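Side-chain contacts in ribonuclease H (Uncultured organism, PDB 4IBN), which probably cuts RNA in RNA-DNA hybrids endonucleolytically, leaving 5'-phosphomonoester ends, with magnesium as cofactor: residues R106-W111 with A127-A132; E131-V136 with P212-G217; E43-R46 with D52-R55; R80-K85 with G173-S178. All blocks are in the same frame, centred on the assembly; numbering follows the deposited sequence.

Contact 1. Residues R106-W111 with A127-A132; sequences RWVHDW and ALWQEA
W111 and W129 form an edge-to-face aromatic pair between two helices of the RNase H fold, 98-113 and 126-136. The edge of the W111 six-membered ring is directed at one face of W129. Its CZ3 and CH2 sit above the five-membered ring, whose centroid is 4.4 Å from that of the six-membered ring. The planes are 57° apart. Packing is tight: W111 CZ3 is 3.4 Å from W129 CE2, and W111 CH2 is equally close to W129 NE1. W129 CG lies anti to the carbonyl carbon (chi1 -87°), which carries the indole across to helix 98-113. The polar end of W129 is also satisfied, since NE1 is hydrogen-bonded to the hydroxyl of Y99. L72 of helix 67-82 and M104 pack on the same indole. An alanine in place of W129 would probably open a gap between the helices and leave the W111 edge and the Y99 hydroxyl without their partner. V108 adds an apolar contact further along W129, on the benzene part. The two side chains meet at about a right angle there, with V108 CG1 3.8 Å from W129 CE3.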
loop_
_atom_site.group_PDB
_atom_site.type_symbol
_atom_site.label_atom_id
_atom_site.label_comp_id
_atom_site.label_asym_id
_atom_site.label_seq_id
_atom_site.Cartn_x
_atom_site.Cartn_y
_atom_site.Cartn_z
ATOM N N ARG A 106 -6.608 11.693 -7.700
ATOM C CA ARG A 106 -7.749 12.315 -8.337
ATOM C C ARG A 106 -9.087 12.087 -7.684
ATOM O O ARG A 106 -9.720 12.978 -7.298
ATOM C CB ARG A 106 -7.861 11.870 -9.782
ATOM C CG ARG A 106 -6.769 12.272 -10.634
ATOM C CD ARG A 106 -6.931 11.755 -12.053
ATOM N NE ARG A 106 -5.800 12.137 -12.855
ATOM C CZ ARG A 106 -5.831 13.114 -13.736
ATOM N NH1 ARG A 106 -6.948 13.771 -13.964
ATOM N NH2 ARG A 106 -4.742 13.408 -14.411
ATOM N N TRP A 107 -9.521 10.854 -7.607
ATOM C CA TRP A 107 -10.896 10.595 -7.256
ATOM C C TRP A 107 -11.329 11.072 -5.862
ATOM O O TRP A 107 -12.409 11.495 -5.722
ATOM C CB TRP A 107 -11.238 9.127 -7.447
ATOM C CG TRP A 107 -10.849 8.508 -8.720
ATOM C CD1 TRP A 107 -10.637 9.096 -9.893
ATOM C CD2 TRP A 107 -10.649 7.132 -8.928
ATOM N NE1 TRP A 107 -10.292 8.176 -10.832
ATOM C CE2 TRP A 107 -10.298 6.949 -10.245
ATOM C CE3 TRP A 107 -10.739 6.033 -8.117
ATOM C CZ2 TRP A 107 -10.065 5.707 -10.781
ATOM C CZ3 TRP A 107 -10.459 4.778 -8.657
ATOM C CH2 TRP A 107 -10.140 4.643 -9.966
ATOM N N VAL A 108 -10.460 10.997 -4.860
ATOM C CA VAL A 108 -10.840 11.358 -3.517
ATOM C C VAL A 108 -11.225 12.812 -3.508
ATOM O O VAL A 108 -12.041 13.232 -2.788
ATOM C CB VAL A 108 -9.757 11.131 -2.469
ATOM C CG1 VAL A 108 -9.647 9.709 -2.153
ATOM C CG2 VAL A 108 -8.492 11.668 -2.917
ATOM N N HIS A 109 -10.544 13.569 -4.324
ATOM C CA HIS A 109 -10.861 14.958 -4.447
ATOM C C HIS A 109 -12.255 15.127 -5.036
ATOM O O HIS A 109 -12.960 15.962 -4.630
ATOM C CB HIS A 109 -9.797 15.695 -5.271
ATOM C CG HIS A 109 -8.424 15.646 -4.683
ATOM N ND1 HIS A 109 -8.094 16.260 -3.506
ATOM C CD2 HIS A 109 -7.294 15.063 -5.121
ATOM C CE1 HIS A 109 -6.829 16.050 -3.239
ATOM N NE2 HIS A 109 -6.321 15.312 -4.198
ATOM N N ASP A 110 -12.608 14.345 -6.028
ATOM C CA ASP A 110 -13.945 14.403 -6.579
ATOM C C ASP A 110 -14.981 13.986 -5.561
ATOM O O ASP A 110 -15.998 14.588 -5.452
ATOM C CB ASP A 110 -14.088 13.485 -7.784
ATOM C CG ASP A 110 -13.259 13.922 -8.972
ATOM O OD1 ASP A 110 -12.983 15.107 -9.096
ATOM O OD2 ASP A 110 -12.877 13.062 -9.776
ATOM N N TRP A 111 -14.720 12.924 -4.831
ATOM C CA TRP A 111 -15.657 12.454 -3.857
ATOM C C TRP A 111 -15.886 13.478 -2.748
ATOM O O TRP A 111 -16.974 13.689 -2.334
ATOM C CB TRP A 111 -15.194 11.114 -3.268
ATOM C CG TRP A 111 -15.253 10.032 -4.244
ATOM C CD1 TRP A 111 -16.151 9.892 -5.187
ATOM C CD2 TRP A 111 -14.377 8.898 -4.354
ATOM N NE1 TRP A 111 -15.909 8.762 -5.921
ATOM C CE2 TRP A 111 -14.809 8.140 -5.417
ATOM C CE3 TRP A 111 -13.268 8.471 -3.664
ATOM C CZ2 TRP A 111 -14.174 6.951 -5.787
ATOM C CZ3 TRP A 111 -12.639 7.352 -4.059
ATOM C CH2 TRP A 111 -13.090 6.592 -5.081
ATOM N N ALA A 127 -16.506 4.081 2.735
ATOM C CA ALA A 127 -16.053 4.084 4.109
ATOM C C ALA A 127 -14.572 3.763 4.223
ATOM O O ALA A 127 -13.883 4.367 4.976
ATOM C CB ALA A 127 -16.850 3.145 4.936
ATOM N N LEU A 128 -14.130 2.779 3.468
ATOM C CA LEU A 128 -12.736 2.439 3.438
ATOM C C LEU A 128 -11.867 3.529 2.856
ATOM O O LEU A 128 -10.821 3.741 3.310
ATOM C CB LEU A 128 -12.482 1.132 2.716
ATOM C CG LEU A 128 -12.412 -0.193 3.425
ATOM C CD1 LEU A 128 -11.796 -1.149 2.466
ATOM C CD2 LEU A 128 -11.621 -0.182 4.645
ATOM N N TRP A 129 -12.338 4.207 1.842
ATOM C CA TRP A 129 -11.590 5.300 1.283
ATOM C C TRP A 129 -11.384 6.366 2.342
ATOM O O TRP A 129 -10.347 6.910 2.450
ATOM C CB TRP A 129 -12.300 5.912 0.090
ATOM C CG TRP A 129 -11.986 5.257 -1.184
ATOM C CD1 TRP A 129 -12.812 4.491 -1.929
ATOM C CD2 TRP A 129 -10.763 5.313 -1.885
ATOM N NE1 TRP A 129 -12.190 4.077 -3.044
ATOM C CE2 TRP A 129 -10.920 4.560 -3.043
ATOM C CE3 TRP A 129 -9.562 5.965 -1.676
ATOM C CZ2 TRP A 129 -9.915 4.410 -3.951
ATOM C CZ3 TRP A 129 -8.574 5.790 -2.578
ATOM C CH2 TRP A 129 -8.755 5.032 -3.702
ATOM N N GLN A 130 -12.408 6.629 3.124
ATOM C CA GLN A 130 -12.269 7.593 4.189
ATOM C C GLN A 130 -11.236 7.188 5.228
ATOM O O GLN A 130 -10.505 7.987 5.672
ATOM C CB GLN A 130 -13.616 7.909 4.864
ATOM C CG GLN A 130 -14.585 8.618 3.995
ATOM C CD GLN A 130 -15.905 8.933 4.708
ATOM O OE1 GLN A 130 -16.266 8.287 5.619
ATOM N NE2 GLN A 130 -16.577 9.917 4.265
ATOM N N GLU A 131 -11.225 5.925 5.588
ATOM C CA GLU A 131 -10.215 5.401 6.460
ATOM C C GLU A 131 -8.806 5.486 5.853
ATOM O O GLU A 131 -7.866 5.757 6.520
ATOM C CB GLU A 131 -10.520 3.944 6.829
ATOM C CG GLU A 131 -11.702 3.757 7.664
ATOM C CD GLU A 131 -11.815 2.353 8.269
ATOM O OE1 GLU A 131 -10.802 1.682 8.433
ATOM O OE2 GLU A 131 -12.919 1.984 8.624
ATOM N N ALA A 132 -8.698 5.216 4.585
ATOM C CA ALA A 132 -7.425 5.336 3.961
ATOM C C ALA A 132 -6.914 6.744 3.934
ATOM O O ALA A 132 -5.766 6.961 4.090
ATOM C CB ALA A 132 -7.471 4.803 2.601
#

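Contact 2. Residues E131-V136 with P212-G217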
loop_
_atom_site.group_PDB
_atom_site.type_symbol
_atom_site.label_atom_id
_atom_site.label_comp_id
_atom_site.label_asym_id
_atom_site.label_seq_id
_atom_site.Cartn_x
_atom_site.Cartn_y
_atom_site.Cartn_z
ATOM N N GLU A 131 -11.225 5.925 5.588
ATOM C CA GLU A 131 -10.215 5.401 6.460
ATOM C C GLU A 131 -8.806 5.486 5.853
ATOM O O GLU A 131 -7.866 5.757 6.520
ATOM C CB GLU A 131 -10.520 3.944 6.829
ATOM C CG GLU A 131 -11.702 3.757 7.664
ATOM C CD GLU A 131 -11.815 2.353 8.269
ATOM O OE1 GLU A 131 -10.802 1.682 8.433
ATOM O OE2 GLU A 131 -12.919 1.984 8.624
ATOM N N ALA A 132 -8.698 5.216 4.585
ATOM C CA ALA A 132 -7.425 5.336 3.961
ATOM C C ALA A 132 -6.914 6.744 3.934
ATOM O O ALA A 132 -5.766 6.961 4.090
ATOM C CB ALA A 132 -7.471 4.803 2.601
ATOM N N VAL A 133 -7.794 7.685 3.656
ATOM C CA VAL A 133 -7.406 9.077 3.596
ATOM C C VAL A 133 -6.928 9.537 4.964
ATOM O O VAL A 133 -5.989 10.220 5.092
ATOM C CB VAL A 133 -8.535 9.973 3.121
ATOM C CG1 VAL A 133 -8.245 11.405 3.407
ATOM C CG2 VAL A 133 -8.826 9.753 1.676
ATOM N N GLN A 134 -7.623 9.127 5.976
ATOM C CA GLN A 134 -7.201 9.446 7.313
ATOM C C GLN A 134 -5.869 8.837 7.706
ATOM O O GLN A 134 -5.135 9.408 8.407
ATOM C CB GLN A 134 -8.276 9.003 8.282
ATOM C CG GLN A 134 -8.096 9.411 9.689
ATOM C CD GLN A 134 -9.415 9.343 10.429
ATOM O OE1 GLN A 134 -9.960 8.275 10.620
ATOM N NE2 GLN A 134 -9.953 10.471 10.768
ATOM N N ALA A 135 -5.640 7.613 7.278
ATOM C CA ALA A 135 -4.414 6.914 7.566
ATOM C C ALA A 135 -3.204 7.636 6.974
ATOM O O ALA A 135 -2.196 7.771 7.596
ATOM C CB ALA A 135 -4.492 5.488 7.033
ATOM N N VAL A 136 -3.355 8.088 5.760
ATOM C CA VAL A 136 -2.358 8.867 5.092
ATOM C C VAL A 136 -2.130 10.162 5.849
ATOM O O VAL A 136 -1.070 10.622 5.944
ATOM C CB VAL A 136 -2.785 9.166 3.678
ATOM C CG1 VAL A 136 -1.963 10.211 3.083
ATOM C CG2 VAL A 136 -2.729 7.944 2.868
ATOM N N PRO A 212 -8.055 15.725 1.061
ATOM C CA PRO A 212 -9.153 16.397 1.738
ATOM C C PRO A 212 -9.361 15.817 3.145
ATOM O O PRO A 212 -9.301 14.649 3.295
ATOM C CB PRO A 212 -10.332 16.061 0.842
ATOM C CG PRO A 212 -10.010 14.737 0.260
ATOM C CD PRO A 212 -8.526 14.748 0.077
ATOM N N VAL A 213 -9.569 16.650 4.164
ATOM C CA VAL A 213 -9.794 16.149 5.529
ATOM C C VAL A 213 -11.243 15.784 5.500
ATOM O O VAL A 213 -12.049 16.611 5.258
ATOM C CB VAL A 213 -9.566 17.234 6.603
ATOM C CG1 VAL A 213 -9.954 16.739 7.993
ATOM C CG2 VAL A 213 -8.173 17.714 6.561
ATOM N N VAL A 214 -11.549 14.526 5.739
ATOM C CA VAL A 214 -12.864 13.985 5.543
ATOM C C VAL A 214 -13.910 14.631 6.452
ATOM O O VAL A 214 -13.657 14.926 7.610
ATOM C CB VAL A 214 -12.884 12.473 5.841
ATOM C CG1 VAL A 214 -11.731 11.759 5.160
ATOM C CG2 VAL A 214 -12.735 12.285 7.305
ATOM N N ALA A 215 -15.093 14.805 5.902
ATOM C CA ALA A 215 -16.246 15.272 6.640
ATOM C C ALA A 215 -16.990 14.119 7.378
ATOM O O ALA A 215 -18.023 13.625 6.970
ATOM C CB ALA A 215 -17.137 15.959 5.710
ATOM N N ALA A 216 -16.443 13.717 8.496
ATOM C CA ALA A 216 -16.963 12.598 9.219
ATOM C C ALA A 216 -18.375 12.824 9.718
ATOM O O ALA A 216 -18.741 13.881 10.116
ATOM C CB ALA A 216 -16.072 12.282 10.349
ATOM N N GLY A 217 -19.163 11.774 9.661
ATOM C CA GLY A 217 -20.478 11.753 10.268
ATOM C C GLY A 217 -21.696 12.159 9.479
ATOM O O GLY A 217 -22.779 12.006 9.947
#
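The helix 126-136 of the RNase H fold is met here by the C-terminal tail, a loop that follows helix 187-192. V133 on the helix touches P212 and V214 of the tail. V133 CG1 does the touching: it stands 3.4 Å from the carbonyl oxygen P212 O and 3.9 Å from the methyl V214 CG1. One methyl thus packs against both the backbone and a side chain of the tail. V133 CG1 is anti to its own backbone nitrogen (chi1 165°), which turns it toward the tail. Its other methyl, CG2, reaches V108 of helix 98-113. V214 presents CG1 to the helix, and the two valine side chains run antiparallel past one another.

No hydrogen bond joins the two segments. The contact is van der Waals packing of modest size, one part of it a methyl against a carbonyl oxygen. The tail is extended from P212 to V214. V213 points away from the helix between two residues that touch it. Beyond V214 the chain bends in an inverse gamma turn centred on A215, closed by a weak bond from A216 N to V214 O.

The proline also leans on H109 and A112, so the tail runs over the groove between helices 98-113 and 126-136. L211, just before P212, packs on V133 and V136. Elsewhere on the helix, V136 meets V141 and W143 of strand 140-145, so this part of the helix faces the sheet. The whole is an irregular C-terminal tail laid across two neighbouring helices of an RNase H fold.

Contact 3. Residues E43-R46 with D52-R55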
loop_
_atom_site.group_PDB
_atom_site.type_symbol
_atom_site.label_atom_id
_atom_site.label_comp_id
_atom_site.label_asym_id
_atom_site.label_seq_id
_atom_site.Cartn_x
_atom_site.Cartn_y
_atom_site.Cartn_z
ATOM N N GLU A 43 10.753 -0.328 2.704
ATOM C CA GLU A 43 12.176 -0.202 2.627
ATOM C C GLU A 43 12.642 1.050 3.312
ATOM O O GLU A 43 12.035 2.044 3.160
ATOM C CB GLU A 43 12.659 -0.155 1.176
ATOM C CG GLU A 43 12.388 -1.431 0.435
ATOM C CD GLU A 43 13.208 -1.600 -0.826
ATOM O OE1 GLU A 43 13.774 -0.616 -1.279
ATOM O OE2 GLU A 43 13.258 -2.707 -1.334
ATOM N N TYR A 44 13.753 0.967 4.040
ATOM C CA TYR A 44 14.322 2.129 4.716
ATOM C C TYR A 44 15.850 2.125 4.657
ATOM O O TYR A 44 16.494 1.151 5.049
ATOM C CB TYR A 44 13.853 2.186 6.171
ATOM C CG TYR A 44 14.517 3.271 6.987
ATOM C CD1 TYR A 44 14.095 4.590 6.897
ATOM C CD2 TYR A 44 15.567 2.977 7.846
ATOM C CE1 TYR A 44 14.699 5.587 7.641
ATOM C CE2 TYR A 44 16.178 3.965 8.594
ATOM C CZ TYR A 44 15.740 5.268 8.486
ATOM O OH TYR A 44 16.345 6.256 9.229
ATOM N N ALA A 45 16.422 3.222 4.168
ATOM C CA ALA A 45 17.827 3.366 4.079
ATOM C C ALA A 45 18.269 4.412 5.055
ATOM O O ALA A 45 17.782 5.485 5.026
ATOM C CB ALA A 45 18.223 3.768 2.728
ATOM N N ARG A 46 19.231 4.069 5.887
ATOM C CA ARG A 46 19.697 4.958 6.935
ATOM C C ARG A 46 20.344 6.186 6.319
ATOM O O ARG A 46 21.174 6.083 5.482
ATOM C CB ARG A 46 20.695 4.165 7.761
ATOM C CG ARG A 46 21.239 4.756 8.981
ATOM C CD ARG A 46 21.633 3.614 9.879
ATOM N NE ARG A 46 20.435 3.075 10.445
ATOM C CZ ARG A 46 20.021 1.838 10.319
ATOM N NH1 ARG A 46 20.730 0.954 9.653
ATOM N NH2 ARG A 46 18.875 1.504 10.850
ATOM N N ASP A 52 22.820 0.063 2.633
ATOM C CA ASP A 52 22.106 -1.171 2.829
ATOM C C ASP A 52 20.639 -0.902 3.169
ATOM O O ASP A 52 20.343 0.009 3.874
ATOM C CB ASP A 52 22.722 -1.925 3.967
ATOM C CG ASP A 52 24.161 -2.132 3.764
ATOM O OD1 ASP A 52 24.508 -3.230 3.341
ATOM O OD2 ASP A 52 24.946 -1.215 4.014
ATOM N N ILE A 53 19.751 -1.715 2.656
ATOM C CA ILE A 53 18.343 -1.504 2.820
ATOM C C ILE A 53 17.823 -2.369 3.946
ATOM O O ILE A 53 18.077 -3.520 3.984
ATOM C CB ILE A 53 17.587 -1.836 1.523
ATOM C CG1 ILE A 53 18.134 -1.066 0.344
ATOM C CG2 ILE A 53 16.148 -1.481 1.634
ATOM C CD1 ILE A 53 18.116 0.405 0.525
ATOM N N VAL A 54 17.101 -1.743 4.844
ATOM C CA VAL A 54 16.408 -2.385 5.922
ATOM C C VAL A 54 14.940 -2.534 5.486
ATOM O O VAL A 54 14.340 -1.610 5.010
ATOM C CB VAL A 54 16.467 -1.534 7.154
ATOM C CG1 VAL A 54 15.585 -2.050 8.195
ATOM C CG2 VAL A 54 17.881 -1.425 7.659
ATOM N N ARG A 55 14.431 -3.755 5.606
ATOM C CA ARG A 55 13.143 -4.090 5.108
ATOM C C ARG A 55 12.242 -4.619 6.181
ATOM O O ARG A 55 12.644 -5.369 6.994
ATOM C CB ARG A 55 13.273 -5.071 3.948
ATOM C CG ARG A 55 13.934 -4.475 2.710
ATOM C CD ARG A 55 14.042 -5.389 1.569
ATOM N NE ARG A 55 14.484 -4.735 0.355
ATOM C CZ ARG A 55 15.695 -4.810 -0.145
ATOM N NH1 ARG A 55 16.607 -5.494 0.455
ATOM N NH2 ARG A 55 15.982 -4.201 -1.244
#
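E43 and R55 form a salt bridge across the beta hairpin of strands 34-45 and 53-62, part of the RNase H sheet. This is the tight end of the contact. R55 CG is anti to the carbonyl carbon (chi1 -67°) and the chain is extended to NE, which lays it alongside E43, pointing the same way. R55 grips E43 side-on with two nitrogens, both on one oxygen: NE is 2.9 Å (N-H...O angle 154°) and NH2 3.1 Å from E43 OE2. The oxygen lies at the guanidinium edge, in its plane. The nitrogens approach it from above the carboxylate plane, on the same face, and the two flat groups are 71° apart. I53 CG2 sits over the centre of the R55 guanidinium and touches E43 CB at 3.8 Å. Q154 donates to E43 OE2, E181 pairs with R55 NH1, and F199 touches E43, A45 and I53. A leucine in place of R55 would probably leave E43 without its charge partner and E181 without its salt bridge.

The solvent side is looser. D52 is exposed, and the end of R46 comes back to V54, with R46 NH1 4.2 Å from V54 CG2. Y44 and V54, with side chains on the opposite face to E43 and R55, are an antiparallel hydrogen-bonded pair. Two backbone bonds hold it: V54 N to Y44 O, 3.0 Å, and Y44 N to V54 O, 2.8 Å.

Contact 4. Residues R80-K85 with G173-S178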
loop_
_atom_site.group_PDB
_atom_site.type_symbol
_atom_site.label_atom_id
_atom_site.label_comp_id
_atom_site.label_asym_id
_atom_site.label_seq_id
_atom_site.Cartn_x
_atom_site.Cartn_y
_atom_site.Cartn_z
ATOM N N ARG A 80 -0.917 3.102 8.807
ATOM C CA ARG A 80 -1.104 2.924 10.225
ATOM C C ARG A 80 0.159 2.423 10.933
ATOM O O ARG A 80 0.506 2.879 11.965
ATOM C CB ARG A 80 -2.285 1.998 10.524
ATOM C CG ARG A 80 -3.605 2.694 10.494
ATOM C CD ARG A 80 -4.780 1.751 10.701
ATOM N NE ARG A 80 -6.031 2.418 10.452
ATOM C CZ ARG A 80 -7.184 1.808 10.383
ATOM N NH1 ARG A 80 -7.229 0.520 10.536
ATOM N NH2 ARG A 80 -8.269 2.504 10.141
ATOM N N ALA A 81 0.837 1.473 10.340
ATOM C CA ALA A 81 2.033 0.978 10.945
ATOM C C ALA A 81 3.109 2.034 11.063
ATOM O O ALA A 81 3.702 2.189 12.090
ATOM C CB ALA A 81 2.527 -0.111 10.208
ATOM N N ILE A 82 3.359 2.762 10.011
ATOM C CA ILE A 82 4.382 3.792 10.115
ATOM C C ILE A 82 3.985 4.978 10.962
ATOM O O ILE A 82 4.811 5.688 11.445
ATOM C CB ILE A 82 4.960 4.229 8.782
ATOM C CG1 ILE A 82 3.988 5.088 8.072
ATOM C CG2 ILE A 82 5.348 3.042 7.953
ATOM C CD1 ILE A 82 4.516 5.651 6.867
ATOM N N GLY A 83 2.696 5.171 11.123
ATOM C CA GLY A 83 2.181 6.256 11.923
ATOM C C GLY A 83 2.490 6.157 13.394
ATOM O O GLY A 83 2.361 7.105 14.125
ATOM N N HIS A 84 2.886 4.999 13.823
ATOM C CA HIS A 84 3.049 4.735 15.225
ATOM C C HIS A 84 4.422 5.037 15.759
ATOM O O HIS A 84 4.753 4.638 16.831
ATOM C CB HIS A 84 2.722 3.289 15.538
ATOM C CG HIS A 84 1.356 3.081 16.103
ATOM N ND1 HIS A 84 0.366 2.418 15.423
ATOM C CD2 HIS A 84 0.816 3.438 17.289
ATOM C CE1 HIS A 84 -0.720 2.363 16.172
ATOM N NE2 HIS A 84 -0.475 2.987 17.304
ATOM N N LYS A 85 5.236 5.727 14.988
ATOM C CA LYS A 85 6.605 6.045 15.359
ATOM C C LYS A 85 6.898 7.483 15.739
ATOM O O LYS A 85 8.011 7.903 15.691
ATOM C CB LYS A 85 7.599 5.610 14.284
ATOM C CG LYS A 85 7.254 4.377 13.582
ATOM C CD LYS A 85 7.953 3.145 14.100
ATOM C CE LYS A 85 9.140 3.438 15.038
ATOM N NZ LYS A 85 9.661 2.165 15.587
ATOM N N GLY A 173 0.030 -7.770 12.099
ATOM C CA GLY A 173 -0.287 -6.913 13.204
ATOM C C GLY A 173 0.471 -5.636 13.157
ATOM O O GLY A 173 0.248 -4.727 13.922
ATOM N N GLY A 174 1.379 -5.574 12.218
ATOM C CA GLY A 174 2.165 -4.393 12.063
ATOM C C GLY A 174 3.439 -4.742 11.350
ATOM O O GLY A 174 3.520 -5.748 10.745
ATOM N N LEU A 175 4.445 -3.888 11.486
ATOM C CA LEU A 175 5.723 -4.101 10.848
ATOM C C LEU A 175 6.494 -5.210 11.500
ATOM O O LEU A 175 6.727 -5.157 12.658
ATOM C CB LEU A 175 6.531 -2.826 10.910
ATOM C CG LEU A 175 5.871 -1.782 10.065
ATOM C CD1 LEU A 175 6.127 -0.400 10.518
ATOM C CD2 LEU A 175 6.209 -1.950 8.625
ATOM N N VAL A 176 6.904 -6.190 10.732
ATOM C CA VAL A 176 7.716 -7.259 11.210
ATOM C C VAL A 176 8.934 -7.460 10.314
ATOM O O VAL A 176 8.972 -6.963 9.230
ATOM C CB VAL A 176 6.920 -8.547 11.349
ATOM C CG1 VAL A 176 5.784 -8.320 12.164
ATOM C CG2 VAL A 176 6.492 -9.045 10.049
ATOM N N ASP A 177 9.918 -8.206 10.761
ATOM C CA ASP A 177 11.119 -8.318 10.003
ATOM C C ASP A 177 10.764 -8.929 8.646
ATOM O O ASP A 177 9.911 -9.713 8.574
ATOM C CB ASP A 177 12.139 -9.144 10.757
ATOM C CG ASP A 177 13.477 -9.197 10.076
ATOM O OD1 ASP A 177 13.842 -8.272 9.379
ATOM O OD2 ASP A 177 14.197 -10.195 10.229
ATOM N N SER A 178 11.409 -8.493 7.584
ATOM C CA SER A 178 11.040 -8.903 6.256
ATOM C C SER A 178 11.560 -10.228 5.777
ATOM O O SER A 178 12.631 -10.601 6.058
ATOM C CB SER A 178 11.395 -7.842 5.227
ATOM O OG SER A 178 10.946 -8.168 3.967
#
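L175 packs against A81 and I82 near the C-terminal end of helix 67-82. The leucine lies beside the short strand 176-177. Its CG is anti to the carbonyl carbon (chi1 -67°), and its second torsion (chi2 152°) places CD1 against the helix. L175 CD1 is 3.6 Å from A81 CB, and L175 CG is almost as near. One branch of the leucine, CD1, thus rests on the A81 methyl with CG just behind it. The same CD1 is 4.4 Å from I82 CG2, a looser touch. I82 has CG1 between its backbone nitrogen and carbonyl carbon (chi1 75°), while CG2 is the branch that faces the leucine.

The backbones come closest between A81 and G174, with their CA atoms 5.5 Å apart. At the backbone angles of G174 a CB would clash with G173 O. Further on from A81, the H84 ring turns back, and H84 ND1 makes a weak hydrogen bond to R80 O, 3.5 Å.

No hydrogen bond crosses between the segments. The leucine also packs on V42 and R56 of the sheet, so it is wedged between helix and strands. Beyond it, V176 pairs through its backbone with D57, and the S178 hydroxyl bonds D57 and the backbone of Y180. The result is an edge strand added beside strand 53-62, with L175 set between helix and sheet of an RNase H fold.

Contacts 1 and 2 lie side by side, their centres about 7 Å apart, and both use helix 126-136. Contact 1 is buried and aromatic; contact 2 is partly buried and aliphatic, with a tail in place of a second helix. Contact 3 is a surface contact on the other side of the chain's centre from contact 1, their centres about 30 Å apart, and the only one of the four with hydrogen bonds and a salt bridge across its segments. Contact 4 lies between contacts 1 and 3, and is partly buried and apolar. It meets contact 3 where strand 176-177 adjoins strand 53-62, and meets contacts 1 and 2 through the R80-E131 salt bridge.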